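Endoglucanase (Thermotoga maritima, PDB 2FVG) probably acts as an aminopeptidase of the M42 family that depends on two divalent metal cations per subunit, despite its endoglucanase name. Local coordinates at residues D168-S173 with V219-A224; E6-P11 with V162-D167. All coordinates share one frame; numbering follows the deposited sequence.

From the N terminus, helix 4-9 supplies residues 6-11, which wait 150 residues for their partner, 162-167; contact 2 closes that long loop, and the six-stranded antiparallel sheet lies within it. Contact 1 opens at the next residue and closes a shorter loop of 45 residues when strand 215-224 of the mixed sheet returns beside residues 168-173. The two loops follow one another in series and neither nest nor cross. Helix 166-180 serves both, so the N-terminal helix and the mixed sheet are tied to a common element. Probable hydrogen bonds Arg-169 NH1 to Met-10 O (2.9 Å) and Thr-221 OG1 to Phe-166 O (3.0 Å) join the contacts.

Contact 1: D168-S173 with V219-A224; sequences DRAGCS and VETTTA
Asp-168 reaches from the first turn of helix 166-180 to the backbone of strand 215-224, its OD2 lying 2.6 Å from Val-219 O. The carboxylate extends there because CG is anti to the backbone N (chi1 -164°), and OD2 also accepts the backbone N-H of His-61. The other oxygen faces Thr-221: OD1 lies 3.2 Å from Thr-221 OG1, but Phe-166 O, the stronger partner, competes for the hydroxyl proton, so a bond to Asp-168 OD1 is not settled. Gly-171 N adds a weak bond to Asp-168 OD1.

Packing is close around the small residues Ala-170 and Gly-171. Gly-171 CA sits 3.8 Å from Val-219 CG1, and Ala-170 CB sits 3.7 Å from Thr-221 OG1. A methyl modelled on Gly-171 would fall 2.3 Å from Asp-168 OD1 and 2.9 Å from Val-219 O, which shows how little room this side of the helix has. The axes of segments 168-173 and 219-224 accordingly approach to 6.4 Å, running roughly antiparallel (148°), on the mixed sheet of the alpha/beta core.

The looser side begins at Glu-220, partly exposed and pointing off the helix; beyond Thr-221 the strand makes no contact with residues 168-173. Glu-220 OE2 is hydrogen-bonded to His-61 NE2, and both residues are predicted ligands of one metal.

A cis peptide joins the predicted metal ligand Asp-167 to Asp-168. Asp-168 thus probably acts in the second shell, fixing the main chain behind the site, and its close approach to Val-219 O is consistent with a proton carried by its carboxyl group and directed at that oxygen.

Contact 2: E6-P11 with V162-D167; sequences ELSMMP and VGKAFD. With EDO (1,2-ethanediol), chain C.
The Phe-166 ring is met by Ser-8, whose CB comes within 3.9 Å of Phe-166 CE1, approaching at a slant. One face of the ring carries the carbonyl oxygen of Gly-163, 4.0 Å above the plane and displaced toward the rim; Ser-312 and Ile-314 of strand 312-315 also touch the ring.

Polar bonds run both ways beside it. Ser-8 OG donates to Lys-164 O over 2.8 Å, in the carbonyl plane and on a lone pair. A water reinforces the pairing, donating to Ser-8 OG and accepting from Lys-164 N at 2.9 Å.

Lys-164 ties off the C-terminal end of helix 4-9. Its chain is extended through chi2 and chi3 and bends at chi4 (71°), which turns NZ onto Ser-8 O in the last turn, at 3.0 Å and in the carbonyl plane with a C=O...N angle of 158°, and onto Met-10 O just past the helix end, at 3.0 Å, with NZ lifted 51° out of that carbonyl's plane. Glu-64 forms a salt bridge with the same ammonium group and another with Arg-169. With an alanine here, Ser-8 O would probably lose its lysine donor, Met-10 O would probably be left to Arg-169, and Glu-64 would probably keep only Arg-169 of its two cationic partners.

On the other flank Ala-165, the N-cap residue of helix 166-180, gives its N-H to O2 of 1,2-ethanediol, probably from the crystallisation liquor, over 2.8 Å; the diol is also hydrogen-bonded to Pro-310 O. Two residues on comes Asp-167, predicted to bind both metals.

Contact 1: D168-S173 with V219-A224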
loop_
_atom_site.group_PDB
_atom_site.type_symbol
_atom_site.label_atom_id
_atom_site.label_comp_id
_atom_site.label_asym_id
_atom_site.label_seq_id
_atom_site.Cartn_x
_atom_site.Cartn_y
_atom_site.Cartn_z
ATOM N N ASP A 168 -1.660 0.211 -0.865
ATOM C CA ASP A 168 -1.131 -0.635 0.220
ATOM C C ASP A 168 -0.845 0.146 1.525
ATOM O O ASP A 168 0.083 -0.175 2.300
ATOM C CB ASP A 168 0.137 -1.353 -0.283
ATOM C CG ASP A 168 0.547 -2.540 0.587
ATOM O OD1 ASP A 168 -0.316 -3.083 1.323
ATOM O OD2 ASP A 168 1.749 -2.925 0.540
ATOM N N ARG A 169 -1.670 1.146 1.821
ATOM C CA ARG A 169 -1.473 1.882 3.069
ATOM C C ARG A 169 -1.721 0.979 4.287
ATOM O O ARG A 169 -1.182 1.260 5.358
ATOM C CB ARG A 169 -2.292 3.181 3.113
ATOM C CG ARG A 169 -1.998 4.143 1.906
ATOM C CD ARG A 169 -0.708 5.028 2.035
ATOM N NE ARG A 169 -0.358 5.649 0.750
ATOM C CZ ARG A 169 -0.953 6.720 0.238
ATOM N NH1 ARG A 169 -1.944 7.325 0.883
ATOM N NH2 ARG A 169 -0.553 7.195 -0.924
ATOM N N ALA A 170 -2.496 -0.109 4.150
ATOM C CA ALA A 170 -2.671 -1.020 5.314
ATOM C C ALA A 170 -1.368 -1.782 5.554
ATOM O O ALA A 170 -1.000 -2.048 6.691
ATOM C CB ALA A 170 -3.834 -2.011 5.101
ATOM N N GLY A 171 -0.683 -2.152 4.467
ATOM C CA GLY A 171 0.611 -2.826 4.550
ATOM C C GLY A 171 1.649 -1.947 5.235
ATOM O O GLY A 171 2.400 -2.422 6.103
ATOM N N CYS A 172 1.676 -0.666 4.881
ATOM C CA CYS A 172 2.579 0.322 5.513
ATOM C C CYS A 172 2.283 0.445 7.002
ATOM O O CYS A 172 3.195 0.488 7.828
ATOM C CB CYS A 172 2.404 1.713 4.912
ATOM S SG CYS A 172 2.922 1.943 3.203
ATOM N N SER A 173 0.995 0.503 7.331
ATOM C CA SER A 173 0.531 0.633 8.706
ATOM C C SER A 173 0.950 -0.594 9.541
ATOM O O SER A 173 1.364 -0.471 10.703
ATOM C CB SER A 173 -0.994 0.821 8.681
ATOM O OG SER A 173 -1.525 0.903 9.987
ATOM N N VAL A 219 4.460 -7.413 2.092
ATOM C CA VAL A 219 3.184 -7.217 2.776
ATOM C C VAL A 219 2.274 -6.410 1.849
ATOM O O VAL A 219 2.535 -5.231 1.572
ATOM C CB VAL A 219 3.386 -6.496 4.117
ATOM C CG1 VAL A 219 2.055 -6.313 4.861
ATOM C CG2 VAL A 219 4.344 -7.335 5.024
ATOM N N GLU A 220 1.243 -7.067 1.326
ATOM C CA GLU A 220 0.296 -6.418 0.437
ATOM C C GLU A 220 -1.124 -6.495 0.975
ATOM O O GLU A 220 -1.379 -7.058 2.064
ATOM C CB GLU A 220 0.362 -7.048 -0.952
ATOM C CG GLU A 220 1.689 -6.769 -1.649
ATOM C CD GLU A 220 1.755 -7.283 -3.070
ATOM O OE1 GLU A 220 0.905 -8.139 -3.443
ATOM O OE2 GLU A 220 2.674 -6.833 -3.814
ATOM N N THR A 221 -2.023 -5.883 0.223
ATOM C CA THR A 221 -3.448 -5.893 0.470
ATOM C C THR A 221 -4.025 -6.466 -0.822
ATOM O O THR A 221 -3.577 -6.113 -1.918
ATOM C CB THR A 221 -3.974 -4.489 0.804
ATOM O OG1 THR A 221 -3.299 -4.012 1.977
ATOM C CG2 THR A 221 -5.473 -4.526 1.116
ATOM N N THR A 222 -4.925 -7.438 -0.706
ATOM C CA THR A 222 -5.508 -8.078 -1.890
ATOM C C THR A 222 -6.991 -7.720 -1.872
ATOM O O THR A 222 -7.679 -8.044 -0.908
ATOM C CB THR A 222 -5.268 -9.625 -1.891
ATOM O OG1 THR A 222 -5.896 -10.210 -3.038
ATOM C CG2 THR A 222 -5.832 -10.295 -0.622
ATOM N N THR A 223 -7.474 -7.052 -2.922
ATOM C CA THR A 223 -8.848 -6.575 -2.925
ATOM C C THR A 223 -9.790 -7.360 -3.827
ATOM O O THR A 223 -9.546 -7.512 -5.025
ATOM C CB THR A 223 -8.960 -5.033 -3.272
ATOM O OG1 THR A 223 -8.024 -4.260 -2.497
ATOM C CG2 THR A 223 -10.375 -4.519 -2.977
ATOM N N ALA A 224 -10.874 -7.841 -3.227
ATOM C CA ALA A 224 -11.928 -8.576 -3.924
ATOM C C ALA A 224 -13.129 -7.668 -4.231
ATOM O O ALA A 224 -13.297 -6.603 -3.633
ATOM C CB ALA A 224 -12.372 -9.773 -3.069
#

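Contact 2: E6-P11 with V162-D167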
loop_
_atom_site.group_PDB
_atom_site.type_symbol
_atom_site.label_atom_id
_atom_site.label_comp_id
_atom_site.label_asym_id
_atom_site.label_seq_id
_atom_site.Cartn_x
_atom_site.Cartn_y
_atom_site.Cartn_z
ATOM N N GLU A 6 -4.780 8.047 9.198
ATOM C CA GLU A 6 -4.006 9.089 8.485
ATOM C C GLU A 6 -3.397 8.548 7.190
ATOM O O GLU A 6 -3.434 9.226 6.168
ATOM C CB GLU A 6 -2.901 9.736 9.333
ATOM C CG GLU A 6 -3.331 10.503 10.597
ATOM C CD GLU A 6 -3.563 9.616 11.826
ATOM O OE1 GLU A 6 -4.061 8.472 11.701
ATOM O OE2 GLU A 6 -3.257 10.087 12.947
ATOM N N LEU A 7 -2.854 7.325 7.239
ATOM C CA LEU A 7 -2.230 6.715 6.065
ATOM C C LEU A 7 -3.209 6.604 4.919
ATOM O O LEU A 7 -2.926 7.043 3.803
ATOM C CB LEU A 7 -1.594 5.367 6.409
ATOM C CG LEU A 7 -0.286 5.604 7.166
ATOM C CD1 LEU A 7 0.198 4.339 7.803
ATOM C CD2 LEU A 7 0.800 6.226 6.228
ATOM N N SER A 8 -4.379 6.059 5.216
ATOM C CA SER A 8 -5.443 5.915 4.236
ATOM C C SER A 8 -5.862 7.230 3.573
ATOM O O SER A 8 -5.907 7.343 2.334
ATOM C CB SER A 8 -6.673 5.317 4.922
ATOM O OG SER A 8 -7.796 5.490 4.072
HETATM N N MSE A 9 -6.157 8.227 4.396
HETATM C CA MSE A 9 -6.707 9.507 3.910
HETATM C C MSE A 9 -5.744 10.428 3.182
HETATM O O MSE A 9 -6.144 11.205 2.311
HETATM C CB MSE A 9 -7.328 10.271 5.069
HETATM C CG MSE A 9 -8.519 9.568 5.646
HETATM SE SE MSE A 9 -9.356 10.684 6.988
HETATM C CE MSE A 9 -9.981 12.175 5.733
HETATM N N MSE A 10 -4.478 10.322 3.549
HETATM C CA MSE A 10 -3.416 11.150 3.014
HETATM C C MSE A 10 -3.194 10.943 1.518
HETATM O O MSE A 10 -3.357 9.827 1.032
HETATM C CB MSE A 10 -2.184 10.717 3.763
HETATM C CG MSE A 10 -0.977 11.537 3.653
HETATM SE SE MSE A 10 0.131 10.656 4.985
HETATM C CE MSE A 10 -0.770 11.305 6.697
ATOM N N PRO A 11 -2.823 12.020 0.778
ATOM C CA PRO A 11 -2.536 11.862 -0.629
ATOM C C PRO A 11 -1.089 11.406 -0.865
ATOM O O PRO A 11 -0.168 11.897 -0.211
ATOM C CB PRO A 11 -2.755 13.277 -1.198
ATOM C CG PRO A 11 -2.546 14.208 -0.064
ATOM C CD PRO A 11 -2.650 13.420 1.221
ATOM N N VAL A 162 -13.397 1.363 6.502
ATOM C CA VAL A 162 -13.646 1.740 5.099
ATOM C C VAL A 162 -12.836 2.998 4.809
ATOM O O VAL A 162 -12.785 3.927 5.639
ATOM C CB VAL A 162 -15.148 2.058 4.841
ATOM C CG1 VAL A 162 -15.413 2.355 3.327
ATOM C CG2 VAL A 162 -16.030 0.915 5.316
ATOM N N GLY A 163 -12.178 3.014 3.658
ATOM C CA GLY A 163 -11.377 4.158 3.244
ATOM C C GLY A 163 -10.684 3.832 1.949
ATOM O O GLY A 163 -10.889 2.770 1.385
ATOM N N LYS A 164 -9.848 4.745 1.478
ATOM C CA LYS A 164 -9.162 4.542 0.227
ATOM C C LYS A 164 -7.727 4.119 0.481
ATOM O O LYS A 164 -7.230 4.163 1.623
ATOM C CB LYS A 164 -9.178 5.831 -0.604
ATOM C CG LYS A 164 -8.274 6.908 -0.023
ATOM C CD LYS A 164 -8.099 8.018 -0.974
ATOM C CE LYS A 164 -7.188 9.098 -0.430
ATOM N NZ LYS A 164 -5.761 8.721 -0.351
ATOM N N ALA A 165 -7.074 3.732 -0.614
ATOM C CA ALA A 165 -5.663 3.352 -0.670
ATOM C C ALA A 165 -5.267 2.310 0.371
ATOM O O ALA A 165 -4.107 2.272 0.766
ATOM C CB ALA A 165 -4.778 4.576 -0.525
ATOM N N PHE A 166 -6.191 1.457 0.793
ATOM C CA PHE A 166 -5.813 0.383 1.754
ATOM C C PHE A 166 -4.727 -0.492 1.091
ATOM O O PHE A 166 -3.879 -1.099 1.761
ATOM C CB PHE A 166 -7.016 -0.433 2.204
ATOM C CG PHE A 166 -7.862 0.228 3.287
ATOM C CD1 PHE A 166 -7.325 1.172 4.151
ATOM C CD2 PHE A 166 -9.174 -0.198 3.502
ATOM C CE1 PHE A 166 -8.106 1.735 5.179
ATOM C CE2 PHE A 166 -9.967 0.352 4.533
ATOM C CZ PHE A 166 -9.428 1.310 5.374
ATOM N N ASP A 167 -4.784 -0.549 -0.234
ATOM C CA ASP A 167 -3.735 -1.156 -1.069
ATOM C C ASP A 167 -2.820 0.017 -1.510
ATOM O O ASP A 167 -3.178 0.759 -2.445
ATOM C CB ASP A 167 -4.373 -1.800 -2.297
ATOM C CG ASP A 167 -3.344 -2.297 -3.312
ATOM O OD1 ASP A 167 -2.167 -2.535 -2.948
ATOM O OD2 ASP A 167 -3.731 -2.456 -4.487
HETATM C C1 EDO C . -6.897 4.649 -3.731
HETATM O O1 EDO C . -6.797 5.672 -4.715
HETATM C C2 EDO C . -8.091 3.768 -4.075
HETATM O O2 EDO C . -8.460 2.988 -2.935
HETATM O O HOH W 1 -9.669 7.102 3.217
#